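Long-range contacts in nucleoside-diphosphate-sugar epimerase (Pseudomonas aeruginosa, PDB 2X4G), which probably acts on nucleotide-linked sugars as an NAD-dependent epimerase or dehydratase, using a dinucleotide cofactor: residues L78-S84 with V118-V124; V176-G182 with I235-L241. One frame throughout, in Å; residues are numbered along the deposited sequence.

Interaction 1 of 2, residues L78-S84 with V118-V124; sequences LDGVIFS and VPRILYV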
loop_
_atom_site.group_PDB
_atom_site.type_symbol
_atom_site.label_atom_id
_atom_site.label_comp_id
_atom_site.label_asym_id
_atom_site.label_seq_id
_atom_site.Cartn_x
_atom_site.Cartn_y
_atom_site.Cartn_z
ATOM N N LEU A 78 38.107 -19.698 6.542
ATOM C CA LEU A 78 37.347 -20.014 5.360
ATOM C C LEU A 78 38.175 -19.728 4.132
ATOM O O LEU A 78 39.006 -18.804 4.138
ATOM C CB LEU A 78 36.109 -19.141 5.285
ATOM C CG LEU A 78 35.023 -19.293 6.347
ATOM C CD1 LEU A 78 33.942 -18.264 6.034
ATOM C CD2 LEU A 78 34.442 -20.703 6.407
ATOM N N ASP A 79 37.937 -20.495 3.066
ATOM C CA ASP A 79 38.460 -20.127 1.752
ATOM C C ASP A 79 37.479 -19.253 0.951
ATOM O O ASP A 79 37.834 -18.731 -0.086
ATOM C CB ASP A 79 38.817 -21.367 0.954
ATOM C CG ASP A 79 39.897 -22.192 1.607
ATOM O OD1 ASP A 79 41.070 -21.981 1.257
ATOM O OD2 ASP A 79 39.578 -23.048 2.458
ATOM N N GLY A 80 36.249 -19.089 1.417
ATOM C CA GLY A 80 35.300 -18.169 0.762
ATOM C C GLY A 80 33.930 -18.107 1.436
ATOM O O GLY A 80 33.627 -18.927 2.298
ATOM N N VAL A 81 33.099 -17.140 1.037
ATOM C CA VAL A 81 31.775 -16.954 1.634
ATOM C C VAL A 81 30.735 -16.401 0.649
ATOM O O VAL A 81 30.974 -15.421 -0.056
ATOM C CB VAL A 81 31.868 -16.029 2.872
ATOM C CG1 VAL A 81 32.303 -14.612 2.480
ATOM C CG2 VAL A 81 30.543 -16.021 3.637
ATOM N N ILE A 82 29.574 -17.026 0.610
ATOM C CA ILE A 82 28.455 -16.502 -0.158
ATOM C C ILE A 82 27.494 -15.764 0.771
ATOM O O ILE A 82 27.121 -16.290 1.807
ATOM C CB ILE A 82 27.693 -17.626 -0.884
ATOM C CG1 ILE A 82 28.611 -18.290 -1.912
ATOM C CG2 ILE A 82 26.455 -17.075 -1.573
ATOM C CD1 ILE A 82 28.038 -19.531 -2.565
ATOM N N PHE A 83 27.097 -14.554 0.392
ATOM C CA PHE A 83 26.128 -13.764 1.155
ATOM C C PHE A 83 24.780 -13.660 0.427
ATOM O O PHE A 83 24.687 -12.977 -0.587
ATOM C CB PHE A 83 26.689 -12.363 1.418
ATOM C CG PHE A 83 25.809 -11.516 2.276
ATOM C CD1 PHE A 83 25.988 -11.478 3.639
ATOM C CD2 PHE A 83 24.794 -10.753 1.718
ATOM C CE1 PHE A 83 25.169 -10.691 4.442
ATOM C CE2 PHE A 83 23.971 -9.954 2.504
ATOM C CZ PHE A 83 24.155 -9.931 3.871
ATOM N N SER A 84 23.751 -14.325 0.965
ATOM C CA SER A 84 22.366 -14.255 0.436
ATOM C C SER A 84 21.476 -13.214 1.115
ATOM O O SER A 84 21.020 -13.413 2.240
ATOM C CB SER A 84 21.697 -15.618 0.551
ATOM O OG SER A 84 22.371 -16.543 -0.284
ATOM N N VAL A 118 38.934 -13.032 5.115
ATOM C CA VAL A 118 38.354 -13.957 4.120
ATOM C C VAL A 118 38.903 -13.595 2.743
ATOM O O VAL A 118 38.854 -12.425 2.363
ATOM C CB VAL A 118 36.821 -13.866 4.025
ATOM C CG1 VAL A 118 36.314 -14.894 3.028
ATOM C CG2 VAL A 118 36.155 -14.066 5.382
ATOM N N PRO A 119 39.411 -14.594 1.990
ATOM C CA PRO A 119 40.086 -14.286 0.729
ATOM C C PRO A 119 39.164 -14.044 -0.447
ATOM O O PRO A 119 39.602 -13.476 -1.432
ATOM C CB PRO A 119 40.940 -15.536 0.455
ATOM C CG PRO A 119 40.451 -16.602 1.375
ATOM C CD PRO A 119 39.336 -16.049 2.223
ATOM N N ARG A 120 37.902 -14.440 -0.328
ATOM C CA ARG A 120 37.018 -14.624 -1.473
ATOM C C ARG A 120 35.564 -14.413 -1.012
ATOM O O ARG A 120 35.069 -15.169 -0.182
ATOM C CB ARG A 120 37.257 -16.057 -1.938
ATOM C CG ARG A 120 37.100 -16.354 -3.390
ATOM C CD ARG A 120 38.117 -15.705 -4.328
ATOM N NE ARG A 120 37.487 -15.662 -5.644
ATOM C CZ ARG A 120 37.871 -14.924 -6.673
ATOM N NH1 ARG A 120 38.952 -14.154 -6.596
ATOM N NH2 ARG A 120 37.165 -14.989 -7.800
ATOM N N ILE A 121 34.902 -13.362 -1.493
ATOM C CA ILE A 121 33.546 -13.005 -1.039
ATOM C C ILE A 121 32.626 -12.787 -2.241
ATOM O O ILE A 121 32.936 -11.999 -3.128
ATOM C CB ILE A 121 33.544 -11.680 -0.194
ATOM C CG1 ILE A 121 34.425 -11.788 1.054
ATOM C CG2 ILE A 121 32.152 -11.307 0.253
ATOM C CD1 ILE A 121 35.222 -10.506 1.354
ATOM N N LEU A 122 31.497 -13.482 -2.283
ATOM C CA LEU A 122 30.500 -13.266 -3.339
ATOM C C LEU A 122 29.242 -12.734 -2.692
ATOM O O LEU A 122 28.719 -13.335 -1.743
ATOM C CB LEU A 122 30.174 -14.551 -4.116
ATOM C CG LEU A 122 29.084 -14.420 -5.189
ATOM C CD1 LEU A 122 29.633 -13.807 -6.459
ATOM C CD2 LEU A 122 28.487 -15.753 -5.498
ATOM N N TYR A 123 28.768 -11.611 -3.219
ATOM C CA TYR A 123 27.583 -10.961 -2.724
ATOM C C TYR A 123 26.498 -11.194 -3.754
ATOM O O TYR A 123 26.727 -11.033 -4.951
ATOM C CB TYR A 123 27.834 -9.463 -2.528
ATOM C CG TYR A 123 26.552 -8.720 -2.394
ATOM C CD1 TYR A 123 25.975 -8.109 -3.489
ATOM C CD2 TYR A 123 25.867 -8.697 -1.191
ATOM C CE1 TYR A 123 24.760 -7.456 -3.391
ATOM C CE2 TYR A 123 24.649 -8.055 -1.080
ATOM C CZ TYR A 123 24.105 -7.435 -2.188
ATOM O OH TYR A 123 22.899 -6.798 -2.104
ATOM N N VAL A 124 25.315 -11.591 -3.304
ATOM C CA VAL A 124 24.234 -11.900 -4.237
ATOM C C VAL A 124 23.425 -10.648 -4.501
ATOM O O VAL A 124 22.703 -10.168 -3.621
ATOM C CB VAL A 124 23.322 -13.014 -3.721
ATOM C CG1 VAL A 124 22.318 -13.378 -4.788
ATOM C CG2 VAL A 124 24.152 -14.223 -3.370
#
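Val81 and Ile121 meet through their CG1 atoms, 3.8 Å apart, the two side chains lying alongside each other and pointing the same way. The torsion of Val81 (chi1 65°) sets its CG1 between the backbone N and the carbonyl carbon, and from there the methyl touches Ile121 and also Val118 CG1. Two residues on, the same face carries Phe83 and Tyr123. Their rings meet rim to rim, Phe83 CD2 at 3.7 Å from Tyr123 CD2, with planes inclined by 23° and neither ring over the other. On the reverse face, that of Ile82 and Leu122, the Ile82 side chain also meets Val124, CG2 to CG2 at 4.1 Å, while Ile82 and Leu122 make a looser pair.

Four backbone bonds fix this register. Arg120 O receives Val81 N, Val81 O receives Leu122 N at 3.0 Å, Leu122 O receives Phe83 N at 2.9 Å, and Phe83 O receives Val124 N. The bond from Leu122 N to Val81 O is nearly straight at the hydrogen. With the strand directions only 8° apart, the pairing is parallel. At the start of the ladder Arg120 CB packs against Asp79 O, while the guanidinium leads off to the carbonyls of Leu230 and Gly233; Pro119 CD lies against Leu78 O.

Farther out, strand 15-19 pairs with the other edge of 80-83, and Asp79 OD2 accepts Lys15 N. Helix 98-116, which lies between the two strands in sequence, packs on the face of Val81, Ile121, Phe83 and Tyr123: Phe109 meets the Phe83 ring at an incline, and Tyr110 touches Tyr123. Parallel strands joined through a helix that packs on their sheet form a beta-alpha-beta crossover, here part of the Rossmann-type sheet of the NAD-dependent epimerase/dehydratase family.

Interaction 2 of 2, residues V176-G182 with I235-L241; sequences VVIGIPG and IGERYLL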
loop_
_atom_site.group_PDB
_atom_site.type_symbol
_atom_site.label_atom_id
_atom_site.label_comp_id
_atom_site.label_asym_id
_atom_site.label_seq_id
_atom_site.Cartn_x
_atom_site.Cartn_y
_atom_site.Cartn_z
ATOM N N VAL A 176 35.593 -8.847 -3.252
ATOM C CA VAL A 176 34.153 -9.039 -3.448
ATOM C C VAL A 176 33.862 -9.284 -4.901
ATOM O O VAL A 176 34.290 -8.511 -5.745
ATOM C CB VAL A 176 33.321 -7.819 -3.010
ATOM C CG1 VAL A 176 31.925 -7.899 -3.604
ATOM C CG2 VAL A 176 33.254 -7.730 -1.513
ATOM N N VAL A 177 33.134 -10.365 -5.174
ATOM C CA VAL A 177 32.601 -10.640 -6.493
ATOM C C VAL A 177 31.080 -10.499 -6.385
ATOM O O VAL A 177 30.504 -10.805 -5.340
ATOM C CB VAL A 177 32.989 -12.060 -6.965
ATOM C CG1 VAL A 177 32.344 -12.384 -8.326
ATOM C CG2 VAL A 177 34.537 -12.224 -7.024
ATOM N N ILE A 178 30.423 -10.034 -7.447
ATOM C CA ILE A 178 28.967 -9.901 -7.429
ATOM C C ILE A 178 28.283 -10.850 -8.419
ATOM O O ILE A 178 28.540 -10.797 -9.625
ATOM C CB ILE A 178 28.549 -8.477 -7.736
ATOM C CG1 ILE A 178 29.242 -7.520 -6.779
ATOM C CG2 ILE A 178 27.045 -8.325 -7.613
ATOM C CD1 ILE A 178 29.073 -6.085 -7.188
ATOM N N GLY A 179 27.408 -11.707 -7.884
ATOM C CA GLY A 179 26.625 -12.664 -8.665
ATOM C C GLY A 179 25.168 -12.263 -8.650
ATOM O O GLY A 179 24.595 -12.048 -7.594
ATOM N N ILE A 180 24.583 -12.146 -9.837
ATOM C CA ILE A 180 23.275 -11.550 -10.043
ATOM C C ILE A 180 22.435 -12.554 -10.789
ATOM O O ILE A 180 22.497 -12.608 -12.007
ATOM C CB ILE A 180 23.357 -10.278 -10.926
ATOM C CG1 ILE A 180 24.323 -9.247 -10.340
ATOM C CG2 ILE A 180 21.971 -9.643 -11.103
ATOM C CD1 ILE A 180 24.468 -8.004 -11.229
ATOM N N PRO A 181 21.650 -13.371 -10.072
ATOM C CA PRO A 181 20.793 -14.305 -10.780
ATOM C C PRO A 181 19.523 -13.638 -11.289
ATOM O O PRO A 181 19.129 -12.604 -10.772
ATOM C CB PRO A 181 20.454 -15.318 -9.702
ATOM C CG PRO A 181 20.436 -14.543 -8.471
ATOM C CD PRO A 181 21.529 -13.530 -8.616
ATOM N N GLY A 182 18.897 -14.229 -12.297
ATOM C CA GLY A 182 17.552 -13.850 -12.689
ATOM C C GLY A 182 16.556 -14.303 -11.634
ATOM O O GLY A 182 16.946 -14.755 -10.552
ATOM N N ILE A 235 37.545 -10.110 -9.248
ATOM C CA ILE A 235 37.244 -9.316 -8.069
ATOM C C ILE A 235 36.650 -8.011 -8.553
ATOM O O ILE A 235 37.195 -7.379 -9.433
ATOM C CB ILE A 235 38.551 -9.027 -7.223
ATOM C CG1 ILE A 235 39.379 -10.323 -6.949
ATOM C CG2 ILE A 235 38.209 -8.309 -5.925
ATOM C CD1 ILE A 235 40.276 -10.927 -8.240
ATOM N N GLY A 236 35.505 -7.635 -8.013
ATOM C CA GLY A 236 34.867 -6.381 -8.379
ATOM C C GLY A 236 33.956 -6.429 -9.594
ATOM O O GLY A 236 33.384 -5.405 -9.970
ATOM N N GLU A 237 33.809 -7.605 -10.206
ATOM C CA GLU A 237 32.949 -7.759 -11.381
ATOM C C GLU A 237 31.568 -8.333 -11.035
ATOM O O GLU A 237 31.400 -9.044 -10.041
ATOM C CB GLU A 237 33.623 -8.671 -12.393
ATOM C CG GLU A 237 34.955 -8.148 -12.956
ATOM C CD GLU A 237 34.800 -6.814 -13.643
ATOM O OE1 GLU A 237 35.603 -5.892 -13.351
ATOM O OE2 GLU A 237 33.854 -6.680 -14.456
ATOM N N ARG A 238 30.582 -8.021 -11.867
ATOM C CA ARG A 238 29.249 -8.635 -11.779
ATOM C C ARG A 238 29.168 -9.819 -12.736
ATOM O O ARG A 238 29.842 -9.840 -13.771
ATOM C CB ARG A 238 28.151 -7.634 -12.139
ATOM C CG ARG A 238 28.343 -6.273 -11.493
ATOM C CD ARG A 238 27.064 -5.476 -11.335
ATOM N NE ARG A 238 26.754 -4.698 -12.529
ATOM C CZ ARG A 238 26.067 -3.551 -12.548
ATOM N NH1 ARG A 238 25.602 -2.991 -11.433
ATOM N NH2 ARG A 238 25.863 -2.949 -13.708
ATOM N N TYR A 239 28.359 -10.813 -12.389
ATOM C CA TYR A 239 28.087 -11.919 -13.297
ATOM C C TYR A 239 26.620 -12.279 -13.245
ATOM O O TYR A 239 26.115 -12.755 -12.228
ATOM C CB TYR A 239 28.937 -13.132 -12.947
ATOM C CG TYR A 239 30.397 -12.895 -13.152
ATOM C CD1 TYR A 239 31.196 -12.423 -12.122
ATOM C CD2 TYR A 239 30.979 -13.113 -14.390
ATOM C CE1 TYR A 239 32.550 -12.205 -12.317
ATOM C CE2 TYR A 239 32.323 -12.885 -14.594
ATOM C CZ TYR A 239 33.103 -12.438 -13.553
ATOM O OH TYR A 239 34.440 -12.216 -13.772
ATOM N N LEU A 240 25.940 -12.016 -14.358
ATOM C CA LEU A 240 24.556 -12.411 -14.543
ATOM C C LEU A 240 24.444 -13.942 -14.752
ATOM O O LEU A 240 25.107 -14.535 -15.616
ATOM C CB LEU A 240 23.967 -11.657 -15.720
ATOM C CG LEU A 240 23.673 -10.174 -15.512
ATOM C CD1 LEU A 240 23.436 -9.497 -16.860
ATOM C CD2 LEU A 240 22.445 -10.020 -14.579
ATOM N N LEU A 241 23.615 -14.562 -13.909
ATOM C CA LEU A 241 23.421 -15.994 -13.897
ATOM C C LEU A 241 21.997 -16.187 -14.398
ATOM O O LEU A 241 21.064 -15.942 -13.678
ATOM C CB LEU A 241 23.639 -16.543 -12.480
ATOM C CG LEU A 241 25.013 -16.220 -11.845
ATOM C CD1 LEU A 241 25.096 -16.690 -10.410
ATOM C CD2 LEU A 241 26.171 -16.820 -12.661
#
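Ile180 reaches two residues of segment 235-241, Arg238 and Leu240, through different branches. Its CB sits 3.8 Å from Leu240 CD2. From there CG2, anti to the backbone N, comes within 3.5 Å of that same Leu240 CD2. The other branch starts with CG1 beside the backbone N (chi1 -56°) and runs out extended, so that CD1 ends against the aliphatic part of Arg238, 3.6 Å from CD and 3.8 Å from CB. Beyond CD the arginine leaves the pair: its guanidinium forms a salt bridge with Asp163 and a cation-pi contact with Phe144.

These strands run parallel, 24° apart in direction, within the sheet of the Rossmann-type fold, and six backbone hydrogen bonds join the two segments. The first, Gly236 N to Val176 O at 2.7 Å, is made by Gly236, in the loop just before strand 238-241, to Val176 at the start of the other strand; Gly236 there has a positive phi. Farther along, Tyr239 O accepts Ile180 N, and Ile180 O accepts Leu241 N at 2.9 Å, the donor standing 43° out of the carbonyl plane.

On the face of Tyr239 and Leu241, the Tyr239 ring receives Val177 CG1 at its edge, 4.0 Å from Tyr239 CD1. Tyr239 OH bonds to Glu314 OE2 and accepts Arg234 N, which fixes the far end of the ring, and Leu241 touches Ala311 of helix 309-315.

In the fold
From the N terminus, strand 15-19 comes first and later borders strand 80-83. Interaction 1 then closes a loop of 33 residues, largely helix 98-116, although residues 85-96 are not modelled. The chain continues through helix 154-171 to 176-182, where interaction 2 opens a longer loop of 52 residues containing helices 196-202 and 219-232 and strands 208-210 and 213-218. The two loops therefore follow in series, neither nesting nor crossing. They join laterally: strand 121-124 is the neighbour of 176-185, with Ile121 O and Val177 N 2.6 Å apart, a probable hydrogen bond. Strands 80-83, 121-124, 176-185 and 238-247 thus stand side by side in one sheet.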